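Local coordinates for glycerol-3-phosphate dehydrogenase [NAD(P)+] (Coxiella burnetii, PDB 3K96), which probably catalyses the NAD(P)H-dependent reduction of dihydroxyacetone phosphate to sn-glycerol 3-phosphate, the key precursor for phospholipid synthesis, at residues G41-L46 with R76-Y81; V47-G52 with P82-L87; N310-H315 with Q330-L335. All coordinates share one frame; numbering follows the deposited sequence.

Contact 1: G41-L46 with R76-Y81; sequences GTALAL and RYLPNY
Leu78 fits into a shallow hollow on the side of helix 39-49, formed by Thr42, Ala43 and Leu46. This helix is the first of the Rossmann-type nucleotide-binding domain. Gly41 belongs to what looks like its GxGxxG motif.

The bump is one methyl group, Leu78 CD2. It meets three successive parts of the helix surface. Thr42 CG2 forms one wall, 3.8 Å from Leu78 CD2. The floor is the backbone between Thr42 and Ala43, with Ala43 N 3.8 Å from Leu78 CD2. The more distant Ala43 CB flanks it, 4.2 Å from the same Leu78 CD2. Leu46, one helical turn after Thr42, closes the other end. Leu46 and Leu78 reach toward each other tip to tip, whereas Thr42 and Leu78 slide past each other in opposite directions.

Thr42 turns its two branches to different tasks. With CG2 anti to its own backbone N, the methyl faces the loop. The hydroxyl OG1 (chi1 -56°) lies beside the backbone N and bonds to Gly38 O in the preceding turn and to the side chain of Asn74. The side chains that meet are apolar where they touch, and no hydrogen bond crosses between the segments.

The loop returns to the helix through a type II turn from Leu78 to Tyr81. Pro79 and Asn80 form its corner. Asn80 has the positive phi (82°) expected at the third position of such a turn. Tyr81 then comes back to Leu46 with its CB, while its ring heads off toward Ala169 and Arg50. Leu46 CD1 touches two loop residues, 3.7 Å from Leu78 CD2 and 3.8 Å from Tyr81 CB.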
ATOM      1  N   GLY A  41       3.373 -20.064 -12.445  1.00 28.45           N
ATOM      2  CA  GLY A  41       2.669 -21.155 -13.170  1.00 28.40           C
ATOM      3  C   GLY A  41       2.672 -22.461 -12.410  1.00 28.92           C
ATOM      4  O   GLY A  41       1.654 -23.159 -12.325  1.00 28.97           O
ATOM      5  N   THR A  42       3.821 -22.778 -11.811  1.00 30.36           N
ATOM      6  CA  THR A  42       3.979 -24.011 -11.066  1.00 29.79           C
ATOM      7  C   THR A  42       3.169 -23.982  -9.766  1.00 30.52           C
ATOM      8  O   THR A  42       2.594 -24.995  -9.376  1.00 28.96           O
ATOM      9  CB  THR A  42       5.456 -24.289 -10.751  1.00 30.30           C
ATOM     10  OG1 THR A  42       6.221 -24.301 -11.962  1.00 29.70           O
ATOM     11  CG2 THR A  42       5.617 -25.630 -10.038  1.00 29.78           C
ATOM     12  N   ALA A  43       3.132 -22.828  -9.095  1.00 30.62           N
ATOM     13  CA  ALA A  43       2.368 -22.681  -7.858  1.00 30.30           C
ATOM     14  C   ALA A  43       0.867 -22.885  -8.142  1.00 28.81           C
ATOM     15  O   ALA A  43       0.170 -23.542  -7.389  1.00 29.18           O
ATOM     16  CB  ALA A  43       2.618 -21.289  -7.219  1.00 30.92           C
ATOM     17  N   LEU A  44       0.380 -22.294  -9.217  1.00 28.68           N
ATOM     18  CA  LEU A  44      -1.027 -22.478  -9.615  1.00 28.67           C
ATOM     19  C   LEU A  44      -1.290 -23.967  -9.915  1.00 28.50           C
ATOM     20  O   LEU A  44      -2.350 -24.515  -9.572  1.00 30.28           O
ATOM     21  CB  LEU A  44      -1.351 -21.616 -10.833  1.00 27.50           C
ATOM     22  CG  LEU A  44      -1.596 -20.137 -10.543  1.00 31.00           C
ATOM     23  CD1 LEU A  44      -1.450 -19.299 -11.812  1.00 29.17           C
ATOM     24  CD2 LEU A  44      -2.953 -19.952  -9.856  1.00 26.89           C
ATOM     25  N   ALA A  45      -0.321 -24.616 -10.544  1.00 27.45           N
ATOM     26  CA  ALA A  45      -0.453 -26.040 -10.875  1.00 29.33           C
ATOM     27  C   ALA A  45      -0.564 -26.869  -9.610  1.00 30.84           C
ATOM     28  O   ALA A  45      -1.304 -27.864  -9.575  1.00 30.91           O
ATOM     29  CB  ALA A  45       0.730 -26.511 -11.756  1.00 27.45           C
ATOM     30  N   LEU A  46       0.158 -26.457  -8.556  1.00 31.51           N
ATOM     31  CA  LEU A  46       0.102 -27.154  -7.279  1.00 31.12           C
ATOM     32  C   LEU A  46      -1.219 -26.943  -6.591  1.00 31.27           C
ATOM     33  O   LEU A  46      -1.770 -27.867  -6.012  1.00 31.31           O
ATOM     34  CB  LEU A  46       1.223 -26.704  -6.329  1.00 31.73           C
ATOM     35  CG  LEU A  46       2.627 -27.171  -6.651  1.00 33.87           C
ATOM     36  CD1 LEU A  46       3.647 -26.475  -5.765  1.00 34.35           C
ATOM     37  CD2 LEU A  46       2.674 -28.704  -6.503  1.00 33.21           C
ATOM     38  N   ARG A  76      14.251 -25.602 -10.872  1.00 37.74           N
ATOM     39  CA  ARG A  76      14.679 -24.310 -11.379  1.00 38.63           C
ATOM     40  C   ARG A  76      13.918 -23.147 -10.822  1.00 37.94           C
ATOM     41  O   ARG A  76      14.511 -22.108 -10.605  1.00 38.07           O
ATOM     42  CB  ARG A  76      14.501 -24.187 -12.882  1.00 39.16           C
ATOM     43  CG  ARG A  76      15.413 -25.007 -13.683  1.00 43.56           C
ATOM     44  CD  ARG A  76      15.305 -24.652 -15.143  1.00 45.00           C
ATOM     45  NE  ARG A  76      16.098 -25.595 -15.904  1.00 49.22           N
ATOM     46  CZ  ARG A  76      16.271 -25.542 -17.215  1.00 53.30           C
ATOM     47  NH1 ARG A  76      15.704 -24.579 -17.939  1.00 53.43           N
ATOM     48  NH2 ARG A  76      17.021 -26.459 -17.800  1.00 56.84           N
ATOM     49  N   TYR A  77      12.608 -23.302 -10.621  1.00 37.19           N
ATOM     50  CA  TYR A  77      11.779 -22.158 -10.232  1.00 36.69           C
ATOM     51  C   TYR A  77      10.944 -22.282  -8.966  1.00 35.30           C
ATOM     52  O   TYR A  77      10.476 -21.282  -8.469  1.00 35.89           O
ATOM     53  CB  TYR A  77      10.877 -21.739 -11.425  1.00 37.53           C
ATOM     54  CG  TYR A  77      11.661 -21.352 -12.665  1.00 38.13           C
ATOM     55  CD1 TYR A  77      12.411 -20.194 -12.694  1.00 44.13           C
ATOM     56  CD2 TYR A  77      11.646 -22.143 -13.803  1.00 41.59           C
ATOM     57  CE1 TYR A  77      13.150 -19.844 -13.812  1.00 46.56           C
ATOM     58  CE2 TYR A  77      12.373 -21.796 -14.935  1.00 41.80           C
ATOM     59  CZ  TYR A  77      13.124 -20.647 -14.930  1.00 48.28           C
ATOM     60  OH  TYR A  77      13.860 -20.278 -16.040  1.00 53.21           O
ATOM     61  N   LEU A  78      10.745 -23.479  -8.442  1.00 34.51           N
ATOM     62  CA  LEU A  78       9.977 -23.632  -7.211  1.00 34.81           C
ATOM     63  C   LEU A  78      10.469 -24.879  -6.472  1.00 35.91           C
ATOM     64  O   LEU A  78       9.719 -25.850  -6.291  1.00 36.01           O
ATOM     65  CB  LEU A  78       8.468 -23.732  -7.510  1.00 35.27           C
ATOM     66  CG  LEU A  78       7.479 -23.452  -6.365  1.00 35.92           C
ATOM     67  CD1 LEU A  78       7.584 -21.988  -5.954  1.00 33.91           C
ATOM     68  CD2 LEU A  78       6.026 -23.773  -6.758  1.00 34.38           C
ATOM     69  N   PRO A  79      11.749 -24.862  -6.053  1.00 36.09           N
ATOM     70  CA  PRO A  79      12.307 -26.005  -5.350  1.00 35.91           C
ATOM     71  C   PRO A  79      11.640 -26.194  -4.005  1.00 35.89           C
ATOM     72  O   PRO A  79      11.080 -25.237  -3.453  1.00 35.32           O
ATOM     73  CB  PRO A  79      13.789 -25.625  -5.169  1.00 36.73           C
ATOM     74  CG  PRO A  79      13.808 -24.127  -5.186  1.00 36.48           C
ATOM     75  CD  PRO A  79      12.722 -23.760  -6.188  1.00 36.47           C
ATOM     76  N   ASN A  80      11.674 -27.433  -3.524  1.00 35.73           N
ATOM     77  CA  ASN A  80      11.133 -27.845  -2.229  1.00 36.41           C
ATOM     78  C   ASN A  80       9.622 -28.114  -2.182  1.00 36.54           C
ATOM     79  O   ASN A  80       9.072 -28.306  -1.102  1.00 36.72           O
ATOM     80  CB  ASN A  80      11.517 -26.846  -1.134  1.00 36.51           C
ATOM     81  CG  ASN A  80      13.007 -26.623  -1.053  1.00 39.35           C
ATOM     82  OD1 ASN A  80      13.463 -25.483  -1.026  1.00 41.68           O
ATOM     83  ND2 ASN A  80      13.780 -27.707  -1.053  1.00 42.31           N
ATOM     84  N   TYR A  81       8.959 -28.110  -3.333  1.00 35.96           N
ATOM     85  CA  TYR A  81       7.526 -28.396  -3.399  1.00 35.91           C
ATOM     86  C   TYR A  81       7.249 -29.487  -4.441  1.00 36.21           C
ATOM     87  O   TYR A  81       6.913 -29.174  -5.590  1.00 36.05           O
ATOM     88  CB  TYR A  81       6.733 -27.115  -3.705  1.00 34.63           C
ATOM     89  CG  TYR A  81       6.825 -26.148  -2.569  1.00 34.56           C
ATOM     90  CD1 TYR A  81       6.066 -26.332  -1.432  1.00 35.04           C
ATOM     91  CD2 TYR A  81       7.710 -25.076  -2.605  1.00 34.84           C
ATOM     92  CE1 TYR A  81       6.166 -25.469  -0.366  1.00 36.73           C
ATOM     93  CE2 TYR A  81       7.816 -24.219  -1.541  1.00 37.57           C
ATOM     94  CZ  TYR A  81       7.036 -24.425  -0.424  1.00 35.51           C
ATOM     95  OH  TYR A  81       7.127 -23.572   0.641  1.00 42.06           O
TER

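Contact 2: V47-G52 with P82-L87; sequences VLARKG and PFPETL
The guanidinium of Arg50 takes a water at its edge, in its own plane, while the aliphatic stem of the same residue packs on Pro84. Arg50 NH2 donates to this water over 2.8 Å. The water donates in turn to Pro82 O, 3.0 Å away, and so bridges the two segments. Arg50 NH2 also bonds to Ala169 O. The second flat group, the ring of Phe83, has Leu87 CD2 over one face, 3.5 Å above the plane and shifted toward the rim. This pairing is internal to the loop, and the Phe83 side chain also touches Thr42.

The middle of the contact is Ala49, near the end of helix 39-49. Its small CB sits among Pro84, Thr86 and Leu87. Ala49 CB is 3.6 Å from Leu87 CB and 4.0 Å from Pro84 CG. Pro84 CG also touches Arg50 CG at 4.0 Å, so one ring corner rests on two consecutive residues.

Thr86 packs beside the C-terminal turn of the helix. With chi1 at 53°, its hydroxyl stands between its own backbone N and carbonyl carbon, and OG1 lies 3.0 Å from Ala49 O. Thr86 OG1 makes a weak hydrogen bond to Gln53 O. Its methyl CG2 approaches Gly52 O. Gly52 is the residue with positive phi (99°) in the Schellman motif that follows the helix, and its N bonds to Ala49 O.

The centre around Ala CB 49 is thus apolar. The polar link between the segments runs through the single water joining Arg50 NH2 to Pro82 O, at the exposed rim.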
ATOM      1  N   VAL A  47      -1.714 -25.707  -6.591  1.00 30.81           N
ATOM      2  CA  VAL A  47      -2.994 -25.440  -5.962  1.00 29.62           C
ATOM      3  C   VAL A  47      -4.062 -26.384  -6.522  1.00 31.18           C
ATOM      4  O   VAL A  47      -4.836 -26.969  -5.765  1.00 30.34           O
ATOM      5  CB  VAL A  47      -3.432 -23.982  -6.176  1.00 30.05           C
ATOM      6  CG1 VAL A  47      -4.900 -23.807  -5.838  1.00 25.28           C
ATOM      7  CG2 VAL A  47      -2.530 -23.018  -5.335  1.00 27.35           C
ATOM      8  N   LEU A  48      -4.109 -26.520  -7.843  1.00 31.11           N
ATOM      9  CA  LEU A  48      -5.103 -27.385  -8.477  1.00 32.34           C
ATOM     10  C   LEU A  48      -4.798 -28.875  -8.292  1.00 33.06           C
ATOM     11  O   LEU A  48      -5.677 -29.643  -7.923  1.00 34.51           O
ATOM     12  CB  LEU A  48      -5.216 -27.060  -9.979  1.00 32.97           C
ATOM     13  CG  LEU A  48      -5.625 -25.616 -10.319  1.00 32.47           C
ATOM     14  CD1 LEU A  48      -5.560 -25.348 -11.808  1.00 30.97           C
ATOM     15  CD2 LEU A  48      -7.002 -25.293  -9.767  1.00 31.45           C
ATOM     16  N   ALA A  49      -3.562 -29.282  -8.550  1.00 33.54           N
ATOM     17  CA  ALA A  49      -3.197 -30.702  -8.465  1.00 33.58           C
ATOM     18  C   ALA A  49      -3.378 -31.252  -7.041  1.00 34.62           C
ATOM     19  O   ALA A  49      -3.800 -32.408  -6.853  1.00 32.10           O
ATOM     20  CB  ALA A  49      -1.759 -30.955  -9.023  1.00 31.93           C
ATOM     21  N   ARG A  50      -3.119 -30.412  -6.035  1.00 35.24           N
ATOM     22  CA  ARG A  50      -3.312 -30.823  -4.643  1.00 35.55           C
ATOM     23  C   ARG A  50      -4.752 -31.150  -4.305  1.00 35.22           C
ATOM     24  O   ARG A  50      -5.011 -31.882  -3.353  1.00 34.51           O
ATOM     25  CB  ARG A  50      -2.800 -29.758  -3.662  1.00 35.91           C
ATOM     26  CG  ARG A  50      -1.286 -29.739  -3.533  1.00 37.29           C
ATOM     27  CD  ARG A  50      -0.824 -28.439  -2.896  1.00 38.00           C
ATOM     28  NE  ARG A  50       0.622 -28.372  -2.746  1.00 34.71           N
ATOM     29  CZ  ARG A  50       1.277 -27.278  -2.361  1.00 38.04           C
ATOM     30  NH1 ARG A  50       0.607 -26.153  -2.115  1.00 37.62           N
ATOM     31  NH2 ARG A  50       2.597 -27.300  -2.231  1.00 36.93           N
ATOM     32  N   LYS A  51      -5.691 -30.584  -5.044  1.00 35.65           N
ATOM     33  CA  LYS A  51      -7.101 -30.858  -4.792  1.00 36.34           C
ATOM     34  C   LYS A  51      -7.525 -32.126  -5.559  1.00 35.66           C
ATOM     35  O   LYS A  51      -8.667 -32.560  -5.472  1.00 34.98           O
ATOM     36  CB  LYS A  51      -7.943 -29.637  -5.185  1.00 37.90           C
ATOM     37  CG  LYS A  51      -7.507 -28.339  -4.424  1.00 39.68           C
ATOM     38  CD  LYS A  51      -7.731 -27.070  -5.277  1.00 43.31           C
ATOM     39  CE  LYS A  51      -9.085 -26.490  -5.180  1.00 45.12           C
ATOM     40  NZ  LYS A  51      -9.220 -25.721  -3.946  1.00 47.73           N
ATOM     41  N   GLY A  52      -6.592 -32.718  -6.297  1.00 35.50           N
ATOM     42  CA  GLY A  52      -6.865 -33.960  -7.023  1.00 35.91           C
ATOM     43  C   GLY A  52      -7.187 -33.755  -8.493  1.00 36.53           C
ATOM     44  O   GLY A  52      -7.376 -34.724  -9.224  1.00 34.99           O
ATOM     45  N   PRO A  82       7.400 -30.767  -4.042  1.00 37.13           N
ATOM     46  CA  PRO A  82       7.177 -31.914  -4.937  1.00 37.40           C
ATOM     47  C   PRO A  82       5.783 -31.946  -5.539  1.00 36.72           C
ATOM     48  O   PRO A  82       4.803 -31.532  -4.902  1.00 34.79           O
ATOM     49  CB  PRO A  82       7.351 -33.139  -4.027  1.00 37.31           C
ATOM     50  CG  PRO A  82       8.040 -32.639  -2.788  1.00 38.83           C
ATOM     51  CD  PRO A  82       7.642 -31.196  -2.649  1.00 38.55           C
ATOM     52  N   PHE A  83       5.710 -32.438  -6.765  1.00 36.45           N
ATOM     53  CA  PHE A  83       4.454 -32.544  -7.454  1.00 36.99           C
ATOM     54  C   PHE A  83       3.579 -33.675  -6.910  1.00 37.33           C
ATOM     55  O   PHE A  83       4.072 -34.726  -6.590  1.00 38.89           O
ATOM     56  CB  PHE A  83       4.656 -32.855  -8.945  1.00 36.79           C
ATOM     57  CG  PHE A  83       5.398 -31.803  -9.722  1.00 35.53           C
ATOM     58  CD1 PHE A  83       5.576 -30.528  -9.232  1.00 37.35           C
ATOM     59  CD2 PHE A  83       5.773 -32.065 -11.028  1.00 37.25           C
ATOM     60  CE1 PHE A  83       6.223 -29.566  -9.985  1.00 36.89           C
ATOM     61  CE2 PHE A  83       6.392 -31.106 -11.798  1.00 39.06           C
ATOM     62  CZ  PHE A  83       6.621 -29.849 -11.276  1.00 37.24           C
ATOM     63  N   PRO A  84       2.267 -33.444  -6.807  1.00 38.01           N
ATOM     64  CA  PRO A  84       1.369 -34.541  -6.482  1.00 38.34           C
ATOM     65  C   PRO A  84       1.278 -35.440  -7.730  1.00 38.97           C
ATOM     66  O   PRO A  84       1.705 -35.039  -8.813  1.00 37.10           O
ATOM     67  CB  PRO A  84       0.026 -33.854  -6.230  1.00 39.01           C
ATOM     68  CG  PRO A  84       0.347 -32.431  -6.006  1.00 38.64           C
ATOM     69  CD  PRO A  84       1.608 -32.136  -6.726  1.00 37.57           C
ATOM     70  N   GLU A  85       0.741 -36.643  -7.584  1.00 40.14           N
ATOM     71  CA  GLU A  85       0.662 -37.571  -8.712  1.00 41.12           C
ATOM     72  C   GLU A  85      -0.138 -37.011  -9.908  1.00 39.84           C
ATOM     73  O   GLU A  85       0.165 -37.315 -11.046  1.00 39.40           O
ATOM     74  CB  GLU A  85       0.075 -38.920  -8.228  1.00 42.26           C
ATOM     75  CG  GLU A  85       0.004 -40.032  -9.294  1.00 47.19           C
ATOM     76  CD  GLU A  85       1.379 -40.409  -9.859  1.00 56.41           C
ATOM     77  OE1 GLU A  85       1.436 -41.028 -10.960  1.00 60.01           O
ATOM     78  OE2 GLU A  85       2.407 -40.069  -9.212  1.00 61.61           O
ATOM     79  N   THR A  86      -1.124 -36.153  -9.647  1.00 40.13           N
ATOM     80  CA  THR A  86      -1.983 -35.601 -10.713  1.00 38.50           C
ATOM     81  C   THR A  86      -1.366 -34.460 -11.525  1.00 39.30           C
ATOM     82  O   THR A  86      -1.991 -33.970 -12.481  1.00 39.23           O
ATOM     83  CB  THR A  86      -3.345 -35.175 -10.163  1.00 38.37           C
ATOM     84  OG1 THR A  86      -3.158 -34.294  -9.046  1.00 39.09           O
ATOM     85  CG2 THR A  86      -4.151 -36.412  -9.707  1.00 36.15           C
ATOM     86  N   LEU A  87      -0.146 -34.056 -11.165  1.00 37.91           N
ATOM     87  CA  LEU A  87       0.556 -32.993 -11.865  1.00 38.04           C
ATOM     88  C   LEU A  87       1.684 -33.579 -12.700  1.00 37.98           C
ATOM     89  O   LEU A  87       2.604 -34.199 -12.159  1.00 38.03           O
ATOM     90  CB  LEU A  87       1.105 -31.977 -10.865  1.00 37.34           C
ATOM     91  CG  LEU A  87       2.030 -30.866 -11.362  1.00 39.42           C
ATOM     92  CD1 LEU A  87       1.517 -30.151 -12.583  1.00 40.18           C
ATOM     93  CD2 LEU A  87       2.257 -29.881 -10.209  1.00 37.73           C
TER
HETATM   94  O   HOH W   1       4.370 -29.440  -2.801  1.00 44.42           O

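Contact 3: N310-H315 with Q330-L335; sequences NTDQVH and QVHRIL
His315 and His332 both carry CG anti to the backbone N (chi1 -178° and -165°), and this swings their imidazoles out from the two helices to meet. The rings stack face to face. Their centroids are 3.9 Å apart and the planes differ by 9°. His332 CG lies over the centre of the His315 ring, and His332 CB adds a CH-pi contact to the same ring.

Asp312 approaches His332 from another direction, its OD1 3.2 Å from His332 CD2. Its hydrogen bond goes to His336 NE2, one turn after His332. This carboxylate could favour a positive charge on His336, with at most a weak effect on nearby His332.

Thr311 CG2 lies near the plane at the edge of the His332 ring and 3.7 Å from the backbone N of His332. Its OG1 bonds to Gly307 O and lies 3.7 Å from Val331 CG1. Leu335 CD1 touches Thr311 CB more loosely, at 4.3 Å.

The contact joins helices 307-320 and 326-336. The axes of segments 310-315 and 330-335 pass 9.6 Å apart. It is helix-helix packing within the C-terminal helical domain of the NAD-dependent glycerol-3-phosphate dehydrogenases.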
ATOM      1  N   ASN A 310       7.941  -4.266 -19.501  1.00 30.10           N
ATOM      2  CA  ASN A 310       6.684  -3.608 -19.160  1.00 30.82           C
ATOM      3  C   ASN A 310       6.800  -2.087 -19.352  1.00 29.46           C
ATOM      4  O   ASN A 310       5.886  -1.464 -19.857  1.00 28.33           O
ATOM      5  CB  ASN A 310       6.265  -3.796 -17.691  1.00 31.40           C
ATOM      6  CG  ASN A 310       5.905  -5.231 -17.302  1.00 37.13           C
ATOM      7  OD1 ASN A 310       5.858  -5.527 -16.100  1.00 38.85           O
ATOM      8  ND2 ASN A 310       5.647  -6.111 -18.273  1.00 34.66           N
ATOM      9  N   THR A 311       7.905  -1.496 -18.879  1.00 28.61           N
ATOM     10  CA  THR A 311       8.100  -0.052 -18.955  1.00 28.22           C
ATOM     11  C   THR A 311       8.064   0.389 -20.409  1.00 28.73           C
ATOM     12  O   THR A 311       7.366   1.341 -20.780  1.00 28.83           O
ATOM     13  CB  THR A 311       9.456   0.401 -18.327  1.00 28.29           C
ATOM     14  OG1 THR A 311       9.522   0.005 -16.961  1.00 27.18           O
ATOM     15  CG2 THR A 311       9.625   1.917 -18.386  1.00 29.73           C
ATOM     16  N   ASP A 312       8.792  -0.327 -21.242  1.00 28.61           N
ATOM     17  CA  ASP A 312       8.851   0.026 -22.662  1.00 28.75           C
ATOM     18  C   ASP A 312       7.503  -0.083 -23.344  1.00 28.13           C
ATOM     19  O   ASP A 312       7.138   0.797 -24.123  1.00 27.40           O
ATOM     20  CB  ASP A 312       9.889  -0.844 -23.378  1.00 28.87           C
ATOM     21  CG  ASP A 312      11.301  -0.549 -22.911  1.00 34.71           C
ATOM     22  OD1 ASP A 312      11.498   0.530 -22.276  1.00 34.81           O
ATOM     23  OD2 ASP A 312      12.206  -1.388 -23.172  1.00 33.70           O
ATOM     24  N   GLN A 313       6.737  -1.134 -23.032  1.00 27.32           N
ATOM     25  CA  GLN A 313       5.434  -1.321 -23.703  1.00 27.19           C
ATOM     26  C   GLN A 313       4.409  -0.290 -23.253  1.00 26.64           C
ATOM     27  O   GLN A 313       3.682   0.275 -24.075  1.00 26.28           O
ATOM     28  CB  GLN A 313       4.882  -2.735 -23.485  1.00 26.24           C
ATOM     29  CG  GLN A 313       5.755  -3.845 -24.036  1.00 27.49           C
ATOM     30  CD  GLN A 313       5.937  -3.760 -25.533  1.00 34.13           C
ATOM     31  OE1 GLN A 313       4.991  -3.530 -26.285  1.00 35.23           O
ATOM     32  NE2 GLN A 313       7.157  -3.953 -25.976  1.00 34.69           N
ATOM     33  N   VAL A 314       4.368  -0.026 -21.952  1.00 26.24           N
ATOM     34  CA  VAL A 314       3.425   0.927 -21.417  1.00 26.89           C
ATOM     35  C   VAL A 314       3.790   2.334 -21.843  1.00 27.56           C
ATOM     36  O   VAL A 314       2.905   3.127 -22.177  1.00 27.27           O
ATOM     37  CB  VAL A 314       3.300   0.810 -19.880  1.00 28.04           C
ATOM     38  CG1 VAL A 314       2.494   1.961 -19.310  1.00 26.34           C
ATOM     39  CG2 VAL A 314       2.671  -0.524 -19.523  1.00 26.64           C
ATOM     40  N   HIS A 315       5.079   2.638 -21.870  1.00 29.27           N
ATOM     41  CA  HIS A 315       5.533   3.973 -22.307  1.00 30.89           C
ATOM     42  C   HIS A 315       5.051   4.217 -23.737  1.00 32.14           C
ATOM     43  O   HIS A 315       4.506   5.274 -24.033  1.00 32.46           O
ATOM     44  CB  HIS A 315       7.049   4.098 -22.238  1.00 30.52           C
ATOM     45  CG  HIS A 315       7.564   5.455 -22.629  1.00 31.23           C
ATOM     46  ND1 HIS A 315       8.159   5.706 -23.847  1.00 34.12           N
ATOM     47  CD2 HIS A 315       7.573   6.628 -21.961  1.00 33.83           C
ATOM     48  CE1 HIS A 315       8.513   6.979 -23.910  1.00 35.14           C
ATOM     49  NE2 HIS A 315       8.164   7.561 -22.777  1.00 33.11           N
ATOM     50  N   GLN A 330       9.694   8.548 -16.218  0.50 29.50           N
ATOM     51  CA  GLN A 330      11.005   8.717 -15.579  0.50 28.53           C
ATOM     52  C   GLN A 330      11.768   7.405 -15.598  0.50 28.05           C
ATOM     53  O   GLN A 330      12.957   7.383 -15.894  0.50 28.14           O
ATOM     54  CB  GLN A 330      10.879   9.215 -14.145  0.50 28.33           C
ATOM     55  CG  GLN A 330      10.519  10.673 -14.008  0.50 26.46           C
ATOM     56  CD  GLN A 330      11.658  11.607 -14.388  0.50 27.38           C
ATOM     57  OE1 GLN A 330      12.232  11.506 -15.470  0.50 25.08           O
ATOM     58  NE2 GLN A 330      11.977  12.534 -13.488  0.50 23.10           N
ATOM     59  N   VAL A 331      11.094   6.304 -15.294  1.00 27.40           N
ATOM     60  CA  VAL A 331      11.781   4.999 -15.326  1.00 26.31           C
ATOM     61  C   VAL A 331      12.335   4.768 -16.741  1.00 26.76           C
ATOM     62  O   VAL A 331      13.494   4.371 -16.913  1.00 26.54           O
ATOM     63  CB  VAL A 331      10.896   3.827 -14.864  1.00 26.17           C
ATOM     64  CG1 VAL A 331      11.610   2.484 -15.090  1.00 22.64           C
ATOM     65  CG2 VAL A 331      10.535   3.994 -13.397  1.00 24.41           C
ATOM     66  N   HIS A 332      11.526   5.063 -17.755  1.00 26.55           N
ATOM     67  CA  HIS A 332      11.976   4.909 -19.136  1.00 27.40           C
ATOM     68  C   HIS A 332      13.233   5.755 -19.406  1.00 27.53           C
ATOM     69  O   HIS A 332      14.151   5.297 -20.092  1.00 26.58           O
ATOM     70  CB  HIS A 332      10.850   5.297 -20.120  1.00 28.70           C
ATOM     71  CG  HIS A 332      11.095   4.840 -21.524  1.00 31.03           C
ATOM     72  ND1 HIS A 332      11.714   5.629 -22.472  1.00 33.64           N
ATOM     73  CD2 HIS A 332      10.831   3.653 -22.130  1.00 33.79           C
ATOM     74  CE1 HIS A 332      11.799   4.953 -23.608  1.00 37.64           C
ATOM     75  NE2 HIS A 332      11.288   3.745 -23.423  1.00 34.93           N
ATOM     76  N   ARG A 333      13.258   6.990 -18.879  0.50 27.58           N
ATOM     77  CA  ARG A 333      14.402   7.887 -19.051  0.50 27.32           C
ATOM     78  C   ARG A 333      15.640   7.318 -18.358  0.50 27.77           C
ATOM     79  O   ARG A 333      16.752   7.403 -18.872  0.50 27.83           O
ATOM     80  CB  ARG A 333      14.104   9.286 -18.486  0.50 27.35           C
ATOM     81  CG  ARG A 333      12.949  10.046 -19.133  0.50 27.18           C
ATOM     82  CD  ARG A 333      12.720  11.408 -18.419  0.50 28.20           C
ATOM     83  NE  ARG A 333      13.820  12.330 -18.661  0.50 25.15           N
ATOM     84  CZ  ARG A 333      14.086  13.428 -17.951  0.50 23.32           C
ATOM     85  NH1 ARG A 333      13.369  13.771 -16.868  0.50 19.36           N
ATOM     86  NH2 ARG A 333      15.122  14.156 -18.307  0.50 16.76           N
ATOM     87  N   ILE A 334      15.440   6.727 -17.187  1.00 27.95           N
ATOM     88  CA  ILE A 334      16.534   6.143 -16.445  1.00 27.77           C
ATOM     89  C   ILE A 334      17.144   5.000 -17.249  1.00 28.11           C
ATOM     90  O   ILE A 334      18.362   4.846 -17.320  1.00 26.65           O
ATOM     91  CB  ILE A 334      16.048   5.666 -15.064  1.00 27.62           C
ATOM     92  CG1 ILE A 334      15.777   6.884 -14.182  1.00 30.16           C
ATOM     93  CG2 ILE A 334      17.081   4.781 -14.390  1.00 26.96           C
ATOM     94  CD1 ILE A 334      15.113   6.567 -12.861  1.00 26.85           C
ATOM     95  N   LEU A 335      16.290   4.212 -17.889  1.00 29.34           N
ATOM     96  CA  LEU A 335      16.754   3.057 -18.658  1.00 29.65           C
ATOM     97  C   LEU A 335      17.365   3.393 -20.009  1.00 31.20           C
ATOM     98  O   LEU A 335      18.366   2.797 -20.414  1.00 32.28           O
ATOM     99  CB  LEU A 335      15.567   2.105 -18.937  1.00 29.14           C
ATOM    100  CG  LEU A 335      14.847   1.424 -17.774  1.00 28.13           C
ATOM    101  CD1 LEU A 335      13.717   0.501 -18.271  1.00 30.10           C
ATOM    102  CD2 LEU A 335      15.827   0.627 -16.950  1.00 24.71           C
TER

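In the fold
Contacts 1 and 2 form one continuous seam. Both set helix 39-49 against the loop before strand 87-90, and their centres are about 11 Å apart. Leu46 CD2 touches Pro84 CD at 3.6 Å, and Tyr81 CD1 lies 3.7 Å from Arg50 NH2. Contact 1 comes closest to predicted NADPH-binding residues: the side chain of Ala43 is about 4 Å from those of Trp40 and Ala165. Contact 3 belongs to the other domain, with its centre about 30 Å from that of contact 1 and about 39 Å from that of contact 2. Its Thr311 side chain is about 8 Å from that of Asn281, predicted to bind sn-glycerol 3-phosphate.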